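Local coordinates for GDP-6-deoxy-D-mannose reductase (Pseudomonas aeruginosa, PDB 6X3B), which probably reduces GDP-4-dehydro-6-deoxy-D-mannose to GDP-rhamnose with NADPH, in the pathway that supplies the lipopolysaccharide O-antigen, at residues A[217-222]-A[250-255]; A[177-182]-A[246-251]. All blocks are in the same frame, centred on the assembly; numbering follows the deposited sequence.

Contact 1. Residues A[217-222]-A[250-255]; sequences DVSRDF and GQEQKI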
loop_
_atom_site.group_PDB
_atom_site.type_symbol
_atom_site.label_atom_id
_atom_site.label_comp_id
_atom_site.label_asym_id
_atom_site.label_seq_id
_atom_site.Cartn_x
_atom_site.Cartn_y
_atom_site.Cartn_z
ATOM N N ASP A 217 27.362 11.693 8.823
ATOM C CA ASP A 217 27.346 11.238 10.208
ATOM C C ASP A 217 26.007 10.593 10.547
ATOM O O ASP A 217 25.333 10.931 11.516
ATOM C CB ASP A 217 27.682 12.404 11.129
ATOM C CG ASP A 217 29.118 12.883 10.940
ATOM O OD1 ASP A 217 30.041 12.041 11.014
ATOM O OD2 ASP A 217 29.328 14.082 10.673
ATOM N N VAL A 218 25.609 9.655 9.687
ATOM C CA VAL A 218 24.441 8.816 9.890
ATOM C C VAL A 218 24.899 7.371 9.748
ATOM O O VAL A 218 25.943 7.084 9.159
ATOM C CB VAL A 218 23.309 9.137 8.889
ATOM C CG1 VAL A 218 22.929 10.612 8.983
ATOM C CG2 VAL A 218 23.718 8.789 7.469
ATOM N N SER A 219 24.124 6.457 10.314
ATOM C CA SER A 219 24.425 5.036 10.187
ATOM C C SER A 219 23.321 4.344 9.395
ATOM O O SER A 219 22.153 4.732 9.467
ATOM C CB SER A 219 24.581 4.390 11.569
ATOM O OG SER A 219 23.313 4.174 12.164
ATOM N N ARG A 220 23.690 3.307 8.636
ATOM C CA ARG A 220 22.717 2.556 7.864
ATOM C C ARG A 220 23.065 1.071 7.941
ATOM O O ARG A 220 24.164 0.684 8.336
ATOM C CB ARG A 220 22.658 3.022 6.397
ATOM C CG ARG A 220 22.136 4.458 6.190
ATOM C CD ARG A 220 20.634 4.544 6.469
ATOM N NE ARG A 220 20.072 5.864 6.155
ATOM C CZ ARG A 220 19.965 6.857 7.035
ATOM N NH1 ARG A 220 20.414 6.692 8.272
ATOM N NH2 ARG A 220 19.433 8.022 6.679
ATOM N N ASP A 221 22.112 0.243 7.553
ATOM C CA ASP A 221 22.270 -1.209 7.545
ATOM C C ASP A 221 22.628 -1.642 6.121
ATOM O O ASP A 221 21.786 -1.551 5.223
ATOM C CB ASP A 221 20.972 -1.864 8.013
ATOM C CG ASP A 221 21.096 -3.357 8.201
ATOM O OD1 ASP A 221 21.810 -3.995 7.380
ATOM O OD2 ASP A 221 20.459 -3.896 9.159
ATOM N N PHE A 222 23.855 -2.148 5.923
ATOM C CA PHE A 222 24.371 -2.549 4.614
ATOM C C PHE A 222 24.567 -4.057 4.482
ATOM O O PHE A 222 25.002 -4.724 5.425
ATOM C CB PHE A 222 25.734 -1.895 4.327
ATOM C CG PHE A 222 25.679 -0.400 4.173
ATOM C CD1 PHE A 222 25.452 0.172 2.933
ATOM C CD2 PHE A 222 25.910 0.433 5.264
ATOM C CE1 PHE A 222 25.414 1.565 2.793
ATOM C CE2 PHE A 222 25.872 1.811 5.124
ATOM C CZ PHE A 222 25.619 2.372 3.893
ATOM N N GLY A 250 21.539 -6.377 10.215
ATOM C CA GLY A 250 21.417 -6.200 11.646
ATOM C C GLY A 250 22.568 -5.441 12.267
ATOM O O GLY A 250 22.664 -5.380 13.494
ATOM N N GLN A 251 23.453 -4.857 11.459
ATOM C CA GLN A 251 24.567 -4.065 11.963
ATOM C C GLN A 251 24.516 -2.662 11.375
ATOM O O GLN A 251 24.359 -2.503 10.160
ATOM C CB GLN A 251 25.899 -4.730 11.629
ATOM C CG GLN A 251 26.035 -6.127 12.206
ATOM C CD GLN A 251 27.424 -6.393 12.730
ATOM O OE1 GLN A 251 28.390 -6.454 11.966
ATOM N NE2 GLN A 251 27.538 -6.530 14.050
ATOM N N GLU A 252 24.652 -1.655 12.234
ATOM C CA GLU A 252 24.797 -0.273 11.779
ATOM C C GLU A 252 26.224 0.014 11.340
ATOM O O GLU A 252 27.180 -0.339 12.032
ATOM C CB GLU A 252 24.438 0.707 12.894
ATOM C CG GLU A 252 22.989 0.789 13.187
ATOM C CD GLU A 252 22.716 1.641 14.396
ATOM O OE1 GLU A 252 23.081 2.844 14.378
ATOM O OE2 GLU A 252 22.155 1.090 15.364
ATOM N N GLN A 253 26.365 0.691 10.202
ATOM C CA GLN A 253 27.647 1.240 9.777
ATOM C C GLN A 253 27.524 2.743 9.601
ATOM O O GLN A 253 26.633 3.213 8.885
ATOM C CB GLN A 253 28.117 0.630 8.463
ATOM C CG GLN A 253 27.733 -0.799 8.288
ATOM C CD GLN A 253 28.867 -1.734 8.615
ATOM O OE1 GLN A 253 29.931 -1.308 9.048
ATOM N NE2 GLN A 253 28.640 -3.019 8.418
ATOM N N LYS A 254 28.432 3.486 10.229
ATOM C CA LYS A 254 28.519 4.925 10.008
ATOM C C LYS A 254 29.131 5.222 8.644
ATOM O O LYS A 254 30.193 4.691 8.299
ATOM C CB LYS A 254 29.352 5.584 11.100
ATOM C CG LYS A 254 28.749 5.465 12.481
ATOM C CD LYS A 254 29.688 6.025 13.530
ATOM C CE LYS A 254 29.619 5.195 14.795
ATOM N NZ LYS A 254 30.973 4.997 15.389
ATOM N N ILE A 255 28.463 6.081 7.871
ATOM C CA ILE A 255 28.941 6.411 6.528
ATOM C C ILE A 255 30.397 6.863 6.563
ATOM O O ILE A 255 31.209 6.467 5.715
ATOM C CB ILE A 255 28.039 7.484 5.890
ATOM C CG1 ILE A 255 26.586 7.013 5.825
ATOM C CG2 ILE A 255 28.557 7.863 4.516
ATOM C CD1 ILE A 255 26.426 5.549 5.475
HETATM O O HOH W 1 25.754 -3.096 7.852
#
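G250 opens an antiparallel strand pairing, 219-222 against 252-254, by giving its backbone N-H to D221 OD2. That bond, 2.9 Å from G250 N to D221 OD2, reaches the carboxylate on its syn side. CG of D221 stands anti to its own backbone N (chi1 -173°), which carries the carboxylate across to G250; the backbone N of G289 also bonds OD2, and S249 OG probably bonds OD1. At Q251 the strands have spread, and one water fills in: it donates to Q251 O, and accepts from F222 N and Q253 NE2. E252 turns its carboxylate to S219, whose OG donates to OE1 at 2.6 Å from the anti side; R286 and R288 form salt bridges with OE2. Q253 supplies the regular part of the ladder, a hydrogen-bonded pair with R220: Q253 N to R220 O is 2.9 Å and R220 N to Q253 O 3.0 Å. Its side chain bends at chi2 and lays CG against the edge of the F222 ring, 3.7 Å from CD2. K254 pairs with S219 in non-hydrogen-bonded register and occupies the N-cap position just before helix 255-266. I255 begins the helix, yet its N bonds V218 O at 3.0 Å, flanking the S219-K254 pair. Its side chain runs beside V218, CG1 to CG2 3.8 Å, and crosses F222 at about a right angle, with CD1 in the ring plane 3.6 Å from CZ.

Contact 2. Residues A[177-182]-A[246-251]; sequences RPFNHI and NVCSGQ. With NDP (NADPH dihydro-nicotinamide-adenine-dinucleotide phosphate), chain E.
F179 and V247 meet where two parallel strands part: F179 N donates to V247 O at 2.9 Å. One step earlier V247 N donates to R177 O, also at 2.9 Å and nearly straight at the hydrogen (175°). Together these two bonds define the P178-V247 bridge (CA-CA 4.3 Å); the R177-N246 bridge (CA-CA 4.6 Å) shares the bond to R177 O and is completed by backbone bonding between R177 and Y245.

Side chains extend the contact around the F179 ring. N246 OD1 lies at the ring edge, in its plane, 3.8 Å from CE1, and the amide stands steeply to the ring (76° between planes). C248 places CB 3.8 Å from F179 CD1, while its SG sits above the ring face at a distance, 4.8 Å from the centroid. With chi1 at 53° the sulfur is tucked between backbone N and carbonyl carbon, which brings it over the ring. On the cofactor side, the H181 imidazole turns one face to the nicotinamide, with H181 ND1 3.3 Å from C4N of NADPH. P178 CG meets the nicotinamide ring at C5N and C6N, and Y151 OH and K155 NZ are also hydrogen-bonded to NADPH.

A second shell fixes these groups. H181 ND1 donates to F179 O, nearly in its own ring plane and in the carbonyl plane, and this bond sets the imidazole's rotation. Y129 OH bonds both N246 OD1 and R177 NH1, S290 O takes N246 ND2, and E159 forms a salt bridge with R177. Parallel strand ends of a Rossmann-type sheet lining the nicotinamide pocket in this way are consistent with the NAD(P)-dependent epimerase/dehydratase family of short-chain dehydrogenases.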
loop_
_atom_site.group_PDB
_atom_site.type_symbol
_atom_site.label_atom_id
_atom_site.label_comp_id
_atom_site.label_asym_id
_atom_site.label_seq_id
_atom_site.Cartn_x
_atom_site.Cartn_y
_atom_site.Cartn_z
ATOM N N ARG A 177 12.111 -7.194 2.032
ATOM C CA ARG A 177 12.418 -5.765 2.208
ATOM C C ARG A 177 13.918 -5.609 2.421
ATOM O O ARG A 177 14.398 -5.618 3.563
ATOM C CB ARG A 177 11.645 -5.150 3.384
ATOM C CG ARG A 177 10.136 -5.089 3.145
ATOM C CD ARG A 177 9.358 -4.684 4.406
ATOM N NE ARG A 177 7.951 -4.475 4.095
ATOM C CZ ARG A 177 7.015 -4.275 5.020
ATOM N NH1 ARG A 177 7.351 -4.291 6.310
ATOM N NH2 ARG A 177 5.753 -4.065 4.659
ATOM N N PRO A 178 14.710 -5.506 1.363
ATOM C CA PRO A 178 16.158 -5.361 1.545
ATOM C C PRO A 178 16.502 -3.952 1.980
ATOM O O PRO A 178 15.877 -2.974 1.551
ATOM C CB PRO A 178 16.719 -5.655 0.151
ATOM C CG PRO A 178 15.590 -5.209 -0.780
ATOM C CD PRO A 178 14.326 -5.598 -0.059
ATOM N N PHE A 179 17.510 -3.853 2.841
ATOM C CA PHE A 179 18.000 -2.540 3.232
ATOM C C PHE A 179 19.155 -2.174 2.293
ATOM O O PHE A 179 19.129 -2.563 1.121
ATOM C CB PHE A 179 18.350 -2.545 4.731
ATOM C CG PHE A 179 17.110 -2.546 5.638
ATOM C CD1 PHE A 179 16.147 -3.539 5.518
ATOM C CD2 PHE A 179 16.900 -1.537 6.570
ATOM C CE1 PHE A 179 15.005 -3.553 6.335
ATOM C CE2 PHE A 179 15.774 -1.542 7.394
ATOM C CZ PHE A 179 14.816 -2.550 7.270
ATOM N N ASN A 180 20.098 -1.363 2.769
ATOM C CA ASN A 180 21.188 -0.841 1.900
ATOM C C ASN A 180 21.995 -1.962 1.231
ATOM O O ASN A 180 22.348 -2.930 1.913
ATOM C CB ASN A 180 22.049 0.195 2.622
ATOM C CG ASN A 180 21.296 1.487 2.858
ATOM O OD1 ASN A 180 20.397 1.537 3.689
ATOM N ND2 ASN A 180 21.647 2.527 2.121
ATOM N N HIS A 181 22.289 -1.827 -0.037
ATOM C CA HIS A 181 23.082 -2.781 -0.854
ATOM C C HIS A 181 24.455 -2.173 -1.147
ATOM O O HIS A 181 24.537 -0.947 -1.294
ATOM C CB HIS A 181 22.484 -2.939 -2.261
ATOM C CG HIS A 181 21.223 -3.724 -2.383
ATOM N ND1 HIS A 181 20.152 -3.535 -1.549
ATOM C CD2 HIS A 181 20.834 -4.645 -3.287
ATOM C CE1 HIS A 181 19.168 -4.328 -1.906
ATOM N NE2 HIS A 181 19.561 -5.015 -2.972
ATOM N N ILE A 182 25.463 -2.977 -1.282
ATOM C CA ILE A 182 26.822 -2.529 -1.696
ATOM C C ILE A 182 27.273 -3.476 -2.810
ATOM O O ILE A 182 27.219 -4.694 -2.596
ATOM C CB ILE A 182 27.829 -2.524 -0.531
ATOM C CG1 ILE A 182 27.402 -1.597 0.607
ATOM C CG2 ILE A 182 29.213 -2.165 -1.043
ATOM C CD1 ILE A 182 28.376 -1.564 1.757
ATOM N N ASN A 246 12.382 -8.832 6.212
ATOM C CA ASN A 246 13.522 -7.930 6.065
ATOM C C ASN A 246 14.734 -8.710 5.568
ATOM O O ASN A 246 14.993 -9.824 6.020
ATOM C CB ASN A 246 13.899 -7.283 7.392
ATOM C CG ASN A 246 12.865 -6.287 7.886
ATOM O OD1 ASN A 246 12.033 -5.779 7.117
ATOM N ND2 ASN A 246 12.931 -5.989 9.174
ATOM N N VAL A 247 15.494 -8.103 4.666
ATOM C CA VAL A 247 16.788 -8.642 4.246
ATOM C C VAL A 247 17.821 -7.580 4.614
ATOM O O VAL A 247 17.924 -6.539 3.953
ATOM C CB VAL A 247 16.823 -8.992 2.754
ATOM C CG1 VAL A 247 18.239 -9.490 2.349
ATOM C CG2 VAL A 247 15.746 -10.070 2.408
ATOM N N CYS A 248 18.582 -7.828 5.683
ATOM C CA CYS A 248 19.468 -6.822 6.256
ATOM C C CYS A 248 20.542 -7.521 7.081
ATOM O O CYS A 248 20.461 -8.720 7.366
ATOM C CB CYS A 248 18.678 -5.815 7.114
ATOM S SG CYS A 248 17.646 -6.634 8.382
ATOM N N SER A 249 21.559 -6.752 7.456
ATOM C CA SER A 249 22.671 -7.286 8.234
ATOM C C SER A 249 22.421 -7.254 9.738
ATOM O O SER A 249 23.049 -8.019 10.477
ATOM C CB SER A 249 23.951 -6.490 7.940
ATOM O OG SER A 249 23.896 -5.238 8.619
ATOM N N GLY A 250 21.539 -6.377 10.215
ATOM C CA GLY A 250 21.417 -6.200 11.646
ATOM C C GLY A 250 22.568 -5.441 12.267
ATOM O O GLY A 250 22.664 -5.380 13.494
ATOM N N GLN A 251 23.453 -4.857 11.459
ATOM C CA GLN A 251 24.567 -4.065 11.963
ATOM C C GLN A 251 24.516 -2.662 11.375
ATOM O O GLN A 251 24.359 -2.503 10.160
ATOM C CB GLN A 251 25.899 -4.730 11.629
ATOM C CG GLN A 251 26.035 -6.127 12.206
ATOM C CD GLN A 251 27.424 -6.393 12.730
ATOM O OE1 GLN A 251 28.390 -6.454 11.966
ATOM N NE2 GLN A 251 27.538 -6.530 14.050
HETATM P PA NDP E . 17.857 -0.955 -11.418
HETATM O O1A NDP E . 17.186 0.368 -11.566
HETATM O O2A NDP E . 19.345 -1.012 -11.488
HETATM O O5B NDP E . 17.237 -1.989 -12.472
HETATM C C5B NDP E . 15.835 -1.885 -12.815
HETATM C C4B NDP E . 15.497 -2.949 -13.830
HETATM O O4B NDP E . 14.087 -2.866 -14.159
HETATM C C3B NDP E . 16.249 -2.867 -15.167
HETATM O O3B NDP E . 16.636 -4.160 -15.614
HETATM C C2B NDP E . 15.226 -2.218 -16.091
HETATM O O2B NDP E . 15.447 -2.616 -17.442
HETATM C C1B NDP E . 13.937 -2.826 -15.558
HETATM N N9A NDP E . 12.744 -2.056 -15.881
HETATM C C8A NDP E . 12.473 -0.761 -15.516
HETATM N N7A NDP E . 11.320 -0.327 -15.958
HETATM C C5A NDP E . 10.796 -1.402 -16.662
HETATM C C6A NDP E . 9.595 -1.578 -17.373
HETATM N N6A NDP E . 8.692 -0.607 -17.473
HETATM N N1A NDP E . 9.375 -2.775 -17.965
HETATM C C2A NDP E . 10.312 -3.722 -17.839
HETATM N N3A NDP E . 11.477 -3.674 -17.197
HETATM C C4A NDP E . 11.665 -2.474 -16.622
HETATM O O3 NDP E . 17.396 -1.617 -10.034
HETATM P PN NDP E . 18.243 -2.379 -8.910
HETATM O O1N NDP E . 18.815 -3.620 -9.509
HETATM O O2N NDP E . 19.174 -1.404 -8.273
HETATM O O5D NDP E . 17.093 -2.773 -7.866
HETATM C C5D NDP E . 16.490 -4.086 -7.956
HETATM C C4D NDP E . 15.311 -4.150 -7.017
HETATM O O4D NDP E . 15.778 -3.947 -5.659
HETATM C C3D NDP E . 14.215 -3.101 -7.251
HETATM O O3D NDP E . 12.923 -3.654 -7.042
HETATM C C2D NDP E . 14.567 -2.037 -6.215
HETATM O O2D NDP E . 13.452 -1.246 -5.835
HETATM C C1D NDP E . 15.077 -2.886 -5.056
HETATM N N1N NDP E . 16.014 -2.137 -4.167
HETATM C C2N NDP E . 17.282 -1.828 -4.579
HETATM C C3N NDP E . 18.202 -1.279 -3.727
HETATM C C7N NDP E . 19.453 -0.737 -4.304
HETATM O O7N NDP E . 20.265 -0.160 -3.574
HETATM N N7N NDP E . 19.663 -0.892 -5.603
HETATM C C4N NDP E . 17.892 -1.258 -2.269
HETATM C C5N NDP E . 16.487 -1.561 -1.953
HETATM C C6N NDP E . 15.612 -1.742 -2.915
HETATM P P2B NDP E . 15.819 -1.351 -18.374
HETATM O O1X NDP E . 16.020 -1.914 -19.765
HETATM O O2X NDP E . 14.652 -0.389 -18.311
HETATM O O3X NDP E . 17.089 -0.747 -17.812
#

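How the contacts relate
Contacts 1 and 2 lie in one branched sheet, their centres about 10 Å apart. Strand 172-182 neighbours both 244-247 and 219-224, and the latter pairs with 252-254; the chain runs from strand 244-247 through G250 and Q251, which belong to both contacts, straight into strand 252-254. D221 is the joint: its OD1 lies 2.7 Å from S249 OG, a probable hydrogen bond, and its OD2 packs 3.3 Å from C248 CB. Contact 2 touches NADPH directly through P178 and H181, whereas the F222 side chain in contact 1 stays about 8 Å from the cofactor and packs on N180 and I182 of the neighbouring strand 172-182.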